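Local structure of takeout-like protein 1 (Epiphyas postvittana, 3E8T) at residues Ala99-Asp111 against Met174-Glu188. The protein binds ubiquinone-8 in a long internal tunnel and probably serves as a carrier of hydrophobic ligands in insects. Numbering follows the deposited sequence.
Sequences AGGRILILPITGD and MLTFLNQNWKQVSEE. With UQ8 (Ubiquinone-8), chain B.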
loop_
_atom_site.group_PDB
_atom_site.type_symbol
_atom_site.label_atom_id
_atom_site.label_comp_id
_atom_site.label_asym_id
_atom_site.label_seq_id
_atom_site.Cartn_x
_atom_site.Cartn_y
_atom_site.Cartn_z
ATOM N N ALA A 99 -11.636 -6.361 -17.215
ATOM C CA ALA A 99 -12.824 -5.832 -16.593
ATOM C C ALA A 99 -14.050 -6.393 -17.309
ATOM O O ALA A 99 -14.094 -6.497 -18.545
ATOM C CB ALA A 99 -12.812 -4.307 -16.656
ATOM N N GLY A 100 -15.109 -6.639 -16.523
ATOM C CA GLY A 100 -16.375 -7.040 -17.044
ATOM C C GLY A 100 -17.474 -6.622 -16.077
ATOM O O GLY A 100 -17.196 -6.250 -14.941
ATOM N N GLY A 101 -18.716 -6.715 -16.518
ATOM C CA GLY A 101 -19.833 -6.359 -15.658
ATOM C C GLY A 101 -20.162 -4.884 -15.852
ATOM O O GLY A 101 -20.372 -4.382 -16.968
ATOM N N ARG A 102 -20.148 -4.142 -14.757
ATOM C CA ARG A 102 -20.463 -2.731 -14.816
ATOM C C ARG A 102 -19.621 -1.970 -13.821
ATOM O O ARG A 102 -19.135 -2.517 -12.827
ATOM C CB ARG A 102 -21.883 -2.409 -14.513
ATOM C CG ARG A 102 -22.310 -2.854 -13.239
ATOM C CD ARG A 102 -23.828 -2.480 -12.899
ATOM N NE ARG A 102 -24.197 -3.105 -11.630
ATOM C CZ ARG A 102 -23.939 -2.625 -10.426
ATOM N NH1 ARG A 102 -23.454 -1.409 -10.242
ATOM N NH2 ARG A 102 -24.267 -3.349 -9.349
ATOM N N ILE A 103 -19.429 -0.713 -14.137
ATOM C CA ILE A 103 -18.829 0.210 -13.220
ATOM C C ILE A 103 -19.893 1.243 -12.892
ATOM O O ILE A 103 -20.223 2.086 -13.713
ATOM C CB ILE A 103 -17.567 0.762 -13.880
ATOM C CG1 ILE A 103 -16.856 1.753 -12.984
ATOM C CG2 ILE A 103 -17.879 1.293 -15.250
ATOM C CD1 ILE A 103 -16.474 1.158 -11.759
ATOM N N LEU A 104 -20.422 1.141 -11.676
ATOM C CA LEU A 104 -21.506 2.004 -11.226
ATOM C C LEU A 104 -22.693 1.831 -12.176
ATOM O O LEU A 104 -23.290 0.730 -12.221
ATOM C CB LEU A 104 -21.023 3.434 -11.049
ATOM C CG LEU A 104 -19.713 3.649 -10.262
ATOM C CD1 LEU A 104 -19.284 5.142 -10.233
ATOM C CD2 LEU A 104 -19.688 3.028 -8.848
ATOM N N ILE A 105 -23.006 2.772 -13.046
ATOM C CA ILE A 105 -24.158 2.693 -13.931
ATOM C C ILE A 105 -23.790 2.388 -15.373
ATOM O O ILE A 105 -24.686 2.350 -16.206
ATOM C CB ILE A 105 -24.949 4.026 -13.875
ATOM C CG1 ILE A 105 -24.142 5.212 -14.377
ATOM C CG2 ILE A 105 -25.512 4.288 -12.452
ATOM C CD1 ILE A 105 -24.958 6.475 -14.575
ATOM N N LEU A 106 -22.510 2.163 -15.691
ATOM C CA LEU A 106 -22.127 1.891 -17.093
ATOM C C LEU A 106 -21.599 0.472 -17.267
ATOM O O LEU A 106 -20.789 0.009 -16.500
ATOM C CB LEU A 106 -21.017 2.823 -17.534
ATOM C CG LEU A 106 -21.282 4.290 -17.781
ATOM C CD1 LEU A 106 -19.993 4.906 -18.412
ATOM C CD2 LEU A 106 -22.514 4.492 -18.682
ATOM N N PRO A 107 -22.006 -0.205 -18.318
ATOM C CA PRO A 107 -21.389 -1.484 -18.625
ATOM C C PRO A 107 -19.901 -1.312 -18.953
ATOM O O PRO A 107 -19.525 -0.271 -19.536
ATOM C CB PRO A 107 -22.180 -1.983 -19.831
ATOM C CG PRO A 107 -23.342 -1.091 -19.941
ATOM C CD PRO A 107 -23.063 0.179 -19.246
ATOM N N ILE A 108 -19.120 -2.351 -18.683
ATOM C CA ILE A 108 -17.693 -2.307 -19.026
ATOM C C ILE A 108 -17.250 -3.640 -19.534
ATOM O O ILE A 108 -17.646 -4.675 -19.033
ATOM C CB ILE A 108 -16.819 -1.821 -17.820
ATOM C CG1 ILE A 108 -15.396 -1.497 -18.258
ATOM C CG2 ILE A 108 -16.875 -2.841 -16.652
ATOM C CD1 ILE A 108 -14.621 -0.701 -17.245
ATOM N N THR A 109 -16.346 -3.583 -20.521
ATOM C CA THR A 109 -15.498 -4.728 -20.834
ATOM C C THR A 109 -14.133 -4.162 -21.216
ATOM O O THR A 109 -14.026 -3.097 -21.805
ATOM C CB THR A 109 -15.982 -5.621 -21.981
ATOM O OG1 THR A 109 -16.067 -4.847 -23.193
ATOM C CG2 THR A 109 -17.279 -6.373 -21.644
ATOM N N GLY A 110 -13.088 -4.900 -20.859
ATOM C CA GLY A 110 -11.756 -4.520 -21.300
ATOM C C GLY A 110 -10.754 -5.587 -20.967
ATOM O O GLY A 110 -10.963 -6.389 -20.076
ATOM N N ASP A 111 -9.641 -5.577 -21.683
ATOM C CA ASP A 111 -8.529 -6.497 -21.464
ATOM C C ASP A 111 -7.297 -5.841 -22.042
ATOM O O ASP A 111 -7.133 -5.766 -23.245
ATOM C CB ASP A 111 -8.804 -7.815 -22.180
ATOM C CG ASP A 111 -7.762 -8.880 -21.889
ATOM O OD1 ASP A 111 -6.639 -8.541 -21.517
ATOM O OD2 ASP A 111 -8.071 -10.093 -22.026
ATOM N N MET A 174 -15.983 6.127 -21.169
ATOM C CA MET A 174 -15.683 5.445 -19.915
ATOM C C MET A 174 -14.543 6.090 -19.161
ATOM O O MET A 174 -14.611 6.306 -17.964
ATOM C CB MET A 174 -15.372 4.005 -20.164
ATOM C CG MET A 174 -14.912 3.224 -18.960
ATOM S SD MET A 174 -16.158 3.157 -17.613
ATOM C CE MET A 174 -17.350 2.055 -18.389
ATOM N N LEU A 175 -13.493 6.466 -19.879
ATOM C CA LEU A 175 -12.371 7.069 -19.177
ATOM C C LEU A 175 -12.762 8.396 -18.590
ATOM O O LEU A 175 -12.349 8.727 -17.476
ATOM C CB LEU A 175 -11.167 7.137 -20.100
ATOM C CG LEU A 175 -10.575 5.766 -20.502
ATOM C CD1 LEU A 175 -9.488 5.954 -21.561
ATOM C CD2 LEU A 175 -10.073 4.989 -19.300
ATOM N N THR A 176 -13.563 9.164 -19.314
ATOM C CA THR A 176 -14.096 10.410 -18.797
ATOM C C THR A 176 -14.946 10.148 -17.530
ATOM O O THR A 176 -14.846 10.861 -16.538
ATOM C CB THR A 176 -14.924 11.109 -19.856
ATOM O OG1 THR A 176 -14.094 11.412 -21.006
ATOM C CG2 THR A 176 -15.598 12.352 -19.300
ATOM N N PHE A 177 -15.811 9.172 -17.607
ATOM C CA PHE A 177 -16.669 8.769 -16.490
ATOM C C PHE A 177 -15.840 8.396 -15.268
ATOM O O PHE A 177 -16.181 8.809 -14.160
ATOM C CB PHE A 177 -17.546 7.614 -16.975
ATOM C CG PHE A 177 -18.467 7.028 -15.946
ATOM C CD1 PHE A 177 -19.685 7.599 -15.716
ATOM C CD2 PHE A 177 -18.168 5.874 -15.281
ATOM C CE1 PHE A 177 -20.542 7.026 -14.849
ATOM C CE2 PHE A 177 -19.023 5.318 -14.430
ATOM C CZ PHE A 177 -20.206 5.889 -14.198
ATOM N N LEU A 178 -14.814 7.589 -15.446
ATOM C CA LEU A 178 -14.014 7.207 -14.325
ATOM C C LEU A 178 -13.330 8.386 -13.654
ATOM O O LEU A 178 -13.319 8.519 -12.416
ATOM C CB LEU A 178 -13.010 6.141 -14.717
ATOM C CG LEU A 178 -13.619 4.824 -15.133
ATOM C CD1 LEU A 178 -12.525 3.884 -15.731
ATOM C CD2 LEU A 178 -14.354 4.161 -13.972
ATOM N N ASN A 179 -12.756 9.267 -14.478
ATOM C CA ASN A 179 -12.076 10.391 -13.914
ATOM C C ASN A 179 -13.042 11.344 -13.244
ATOM O O ASN A 179 -12.702 11.958 -12.230
ATOM C CB ASN A 179 -11.281 11.099 -14.972
ATOM C CG ASN A 179 -10.024 10.422 -15.300
ATOM O OD1 ASN A 179 -9.660 9.394 -14.782
ATOM N ND2 ASN A 179 -9.237 11.138 -16.062
ATOM N N GLN A 180 -14.251 11.487 -13.776
ATOM C CA GLN A 180 -15.235 12.361 -13.119
ATOM C C GLN A 180 -15.701 11.822 -11.781
ATOM O O GLN A 180 -15.992 12.594 -10.852
ATOM C CB GLN A 180 -16.413 12.473 -14.032
ATOM C CG GLN A 180 -16.024 13.387 -15.149
ATOM C CD GLN A 180 -17.135 13.689 -16.075
ATOM O OE1 GLN A 180 -18.127 12.933 -16.177
ATOM N NE2 GLN A 180 -16.995 14.813 -16.789
ATOM N N ASN A 181 -15.766 10.519 -11.667
ATOM C CA ASN A 181 -16.298 9.859 -10.498
ATOM C C ASN A 181 -15.178 9.172 -9.732
ATOM O O ASN A 181 -15.382 8.192 -9.076
ATOM C CB ASN A 181 -17.380 8.858 -10.905
ATOM C CG ASN A 181 -18.548 9.540 -11.540
ATOM O OD1 ASN A 181 -19.358 10.174 -10.866
ATOM N ND2 ASN A 181 -18.637 9.459 -12.875
ATOM N N TRP A 182 -13.999 9.790 -9.780
ATOM C CA TRP A 182 -12.827 9.153 -9.210
ATOM C C TRP A 182 -12.974 8.849 -7.741
ATOM O O TRP A 182 -12.492 7.815 -7.272
ATOM C CB TRP A 182 -11.548 9.998 -9.485
ATOM C CG TRP A 182 -11.490 11.298 -8.784
ATOM C CD1 TRP A 182 -11.911 12.520 -9.281
ATOM C CD2 TRP A 182 -11.064 11.540 -7.440
ATOM N NE1 TRP A 182 -11.746 13.475 -8.315
ATOM C CE2 TRP A 182 -11.258 12.902 -7.183
ATOM C CE3 TRP A 182 -10.552 10.720 -6.430
ATOM C CZ2 TRP A 182 -10.922 13.483 -5.978
ATOM C CZ3 TRP A 182 -10.250 11.289 -5.244
ATOM C CH2 TRP A 182 -10.462 12.650 -5.009
ATOM N N LYS A 183 -13.589 9.739 -6.970
ATOM C CA LYS A 183 -13.643 9.505 -5.544
ATOM C C LYS A 183 -14.545 8.320 -5.205
ATOM O O LYS A 183 -14.191 7.428 -4.448
ATOM C CB LYS A 183 -14.091 10.776 -4.798
ATOM C CG LYS A 183 -14.121 10.662 -3.300
ATOM C CD LYS A 183 -12.786 10.415 -2.688
ATOM C CE LYS A 183 -12.923 10.413 -1.169
ATOM N NZ LYS A 183 -11.578 10.244 -0.580
ATOM N N GLN A 184 -15.722 8.279 -5.830
ATOM C CA GLN A 184 -16.629 7.164 -5.640
ATOM C C GLN A 184 -15.952 5.848 -6.053
ATOM O O GLN A 184 -16.094 4.838 -5.379
ATOM C CB GLN A 184 -17.895 7.389 -6.452
ATOM C CG GLN A 184 -18.843 6.231 -6.393
ATOM C CD GLN A 184 -20.171 6.490 -7.060
ATOM O OE1 GLN A 184 -20.268 7.368 -7.904
ATOM N NE2 GLN A 184 -21.142 5.690 -6.732
ATOM N N VAL A 185 -15.262 5.847 -7.212
ATOM C CA VAL A 185 -14.596 4.649 -7.670
ATOM C C VAL A 185 -13.542 4.211 -6.665
ATOM O O VAL A 185 -13.421 3.020 -6.364
ATOM C CB VAL A 185 -14.011 4.900 -9.087
ATOM C CG1 VAL A 185 -13.131 3.711 -9.514
ATOM C CG2 VAL A 185 -15.162 5.076 -10.089
ATOM N N SER A 186 -12.781 5.166 -6.104
ATOM C CA SER A 186 -11.777 4.802 -5.110
ATOM C C SER A 186 -12.424 4.165 -3.867
ATOM O O SER A 186 -11.871 3.224 -3.287
ATOM C CB SER A 186 -10.908 5.986 -4.713
ATOM O OG SER A 186 -11.560 6.904 -3.840
ATOM N N GLU A 187 -13.578 4.670 -3.445
ATOM C CA GLU A 187 -14.240 4.112 -2.248
ATOM C C GLU A 187 -14.851 2.751 -2.526
ATOM O O GLU A 187 -14.901 1.896 -1.661
ATOM C CB GLU A 187 -15.321 5.059 -1.705
ATOM C CG GLU A 187 -14.760 6.289 -1.058
ATOM C CD GLU A 187 -15.645 6.901 0.058
ATOM O OE1 GLU A 187 -16.602 6.285 0.668
ATOM O OE2 GLU A 187 -15.290 8.080 0.340
ATOM N N GLU A 188 -15.305 2.502 -3.732
ATOM C CA GLU A 188 -15.865 1.195 -4.084
ATOM C C GLU A 188 -14.825 0.109 -4.222
ATOM O O GLU A 188 -15.064 -1.017 -3.815
ATOM C CB GLU A 188 -16.612 1.275 -5.399
ATOM C CG GLU A 188 -17.932 1.934 -5.267
ATOM C CD GLU A 188 -19.032 1.042 -4.703
ATOM O OE1 GLU A 188 -18.802 -0.131 -4.374
ATOM O OE2 GLU A 188 -20.147 1.563 -4.554
HETATM C C45 UQ8 B . -11.073 -1.211 -14.285
HETATM C C44 UQ8 B . -12.082 -0.409 -13.460
HETATM C C46 UQ8 B . -13.130 0.152 -14.385
HETATM C C43 UQ8 B . -11.442 0.703 -12.651
HETATM C C42 UQ8 B . -10.178 0.215 -11.927
HETATM C C41 UQ8 B . -10.575 -0.734 -10.804
HETATM C C39 UQ8 B . -9.782 -0.423 -9.552
HETATM C C40 UQ8 B . -8.929 -1.486 -8.863
HETATM C C38 UQ8 B . -9.884 0.817 -8.981
HETATM C C37 UQ8 B . -9.201 1.218 -7.841
HETATM C C36 UQ8 B . -9.377 2.735 -7.775
HETATM C C34 UQ8 B . -8.545 3.384 -6.684
HETATM C C35 UQ8 B . -8.512 4.771 -6.710
HETATM C C33 UQ8 B . -7.809 2.618 -5.783
HETATM C C32 UQ8 B . -7.031 3.047 -4.713
HETATM C C31 UQ8 B . -5.947 1.969 -4.446
HETATM C C29 UQ8 B . -5.126 2.234 -3.192
HETATM C C30 UQ8 B . -5.829 2.685 -1.872
HETATM C C28 UQ8 B . -3.745 2.076 -3.225
HETATM C C27 UQ8 B . -2.887 2.289 -2.153
HETATM C C26 UQ8 B . -1.649 1.382 -2.228
HETATM C C24 UQ8 B . -0.608 1.797 -1.182
HETATM C C25 UQ8 B . 0.151 3.128 -1.320
HETATM C C23 UQ8 B . -0.360 0.970 -0.109
HETATM C C22 UQ8 B . 0.554 1.181 0.927
HETATM C C21 UQ8 B . 0.412 0.111 2.009
HETATM C C19 UQ8 B . 1.102 0.430 3.336
HETATM C C20 UQ8 B . 0.776 -0.591 4.425
HETATM C C18 UQ8 B . 2.609 0.683 3.193
HETATM C C17 UQ8 B . 3.274 0.899 4.560
HETATM C C16 UQ8 B . 4.633 1.613 4.459
HETATM C C14 UQ8 B . 5.377 1.444 5.780
HETATM C C15 UQ8 B . 4.585 1.527 7.098
HETATM C C13 UQ8 B . 6.745 1.186 5.813
HETATM C C12 UQ8 B . 7.451 1.006 7.001
HETATM C C11 UQ8 B . 8.939 1.401 6.901
HETATM C C9 UQ8 B . 9.515 1.777 8.279
HETATM C C10 UQ8 B . 8.649 1.259 9.439
HETATM C C8 UQ8 B . 10.944 1.249 8.374
HETATM C C7 UQ8 B . 11.086 0.087 9.362
HETATM C C6 UQ8 B . 11.240 0.547 10.832
HETATM C C1 UQ8 B . 10.516 -0.110 11.835
HETATM C C1M UQ8 B . 9.674 -1.158 11.464
HETATM C C2 UQ8 B . 10.614 0.265 13.180
HETATM O O2 UQ8 B . 9.979 -0.318 14.063
HETATM C C3 UQ8 B . 11.452 1.306 13.548
HETATM O O3 UQ8 B . 11.547 1.668 14.859
HETATM C C3M UQ8 B . 12.514 0.857 15.522
HETATM C C4 UQ8 B . 12.179 1.983 12.576
HETATM O O4 UQ8 B . 12.999 3.007 12.958
HETATM C C4M UQ8 B . 12.275 3.974 13.734
HETATM C C5 UQ8 B . 12.072 1.608 11.229
HETATM O O5 UQ8 B . 12.738 2.220 10.390
#
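Ile103 packs against Met174, Leu178 and the Phe177 ring. Its CG1, anti to the backbone N (chi1 180°), lies 3.6 Å from CD2 of Leu178. Two conformers are modelled for Ile103, so its detailed fit is not unique. Leu104 reaches the second helix. Its CD1 touches Val185 CG2 at 4.1 Å and the carboxamide of Gln184, which comes from the opposite direction. Arg102 NH1 donates a hydrogen bond to Leu104 O (2.9 Å), within the type II' turn from Ile103 to Leu106. Ile105 CG1 meets Phe177 CZ at 4.0 Å. Leu106 sets CD1 over one face of the Phe177 ring, 3.7 Å from its centroid, a CH-pi contact. Asn181 ND2 lies above the opposite face, toward its rim, and donates a hydrogen bond to Phe177 O (2.8 Å). With an alanine at Phe177, Leu106 CD1 and Ile105 CG1 would probably lose the ring they touch, leaving a gap between the turn and the helix. Met174, bent at chi2 and chi3, brings CE to CB of Leu106 (3.8 Å) and to Ile108. Ile108 CD1 also touches UQ8 C46 at 3.3 Å. On the second helix, Ser186 CB meets the isoprenoid chain. A beta-hairpin thus packs on two consecutive helices beside the ubiquinone tail, within the juvenile hormone-binding protein fold of takeout proteins.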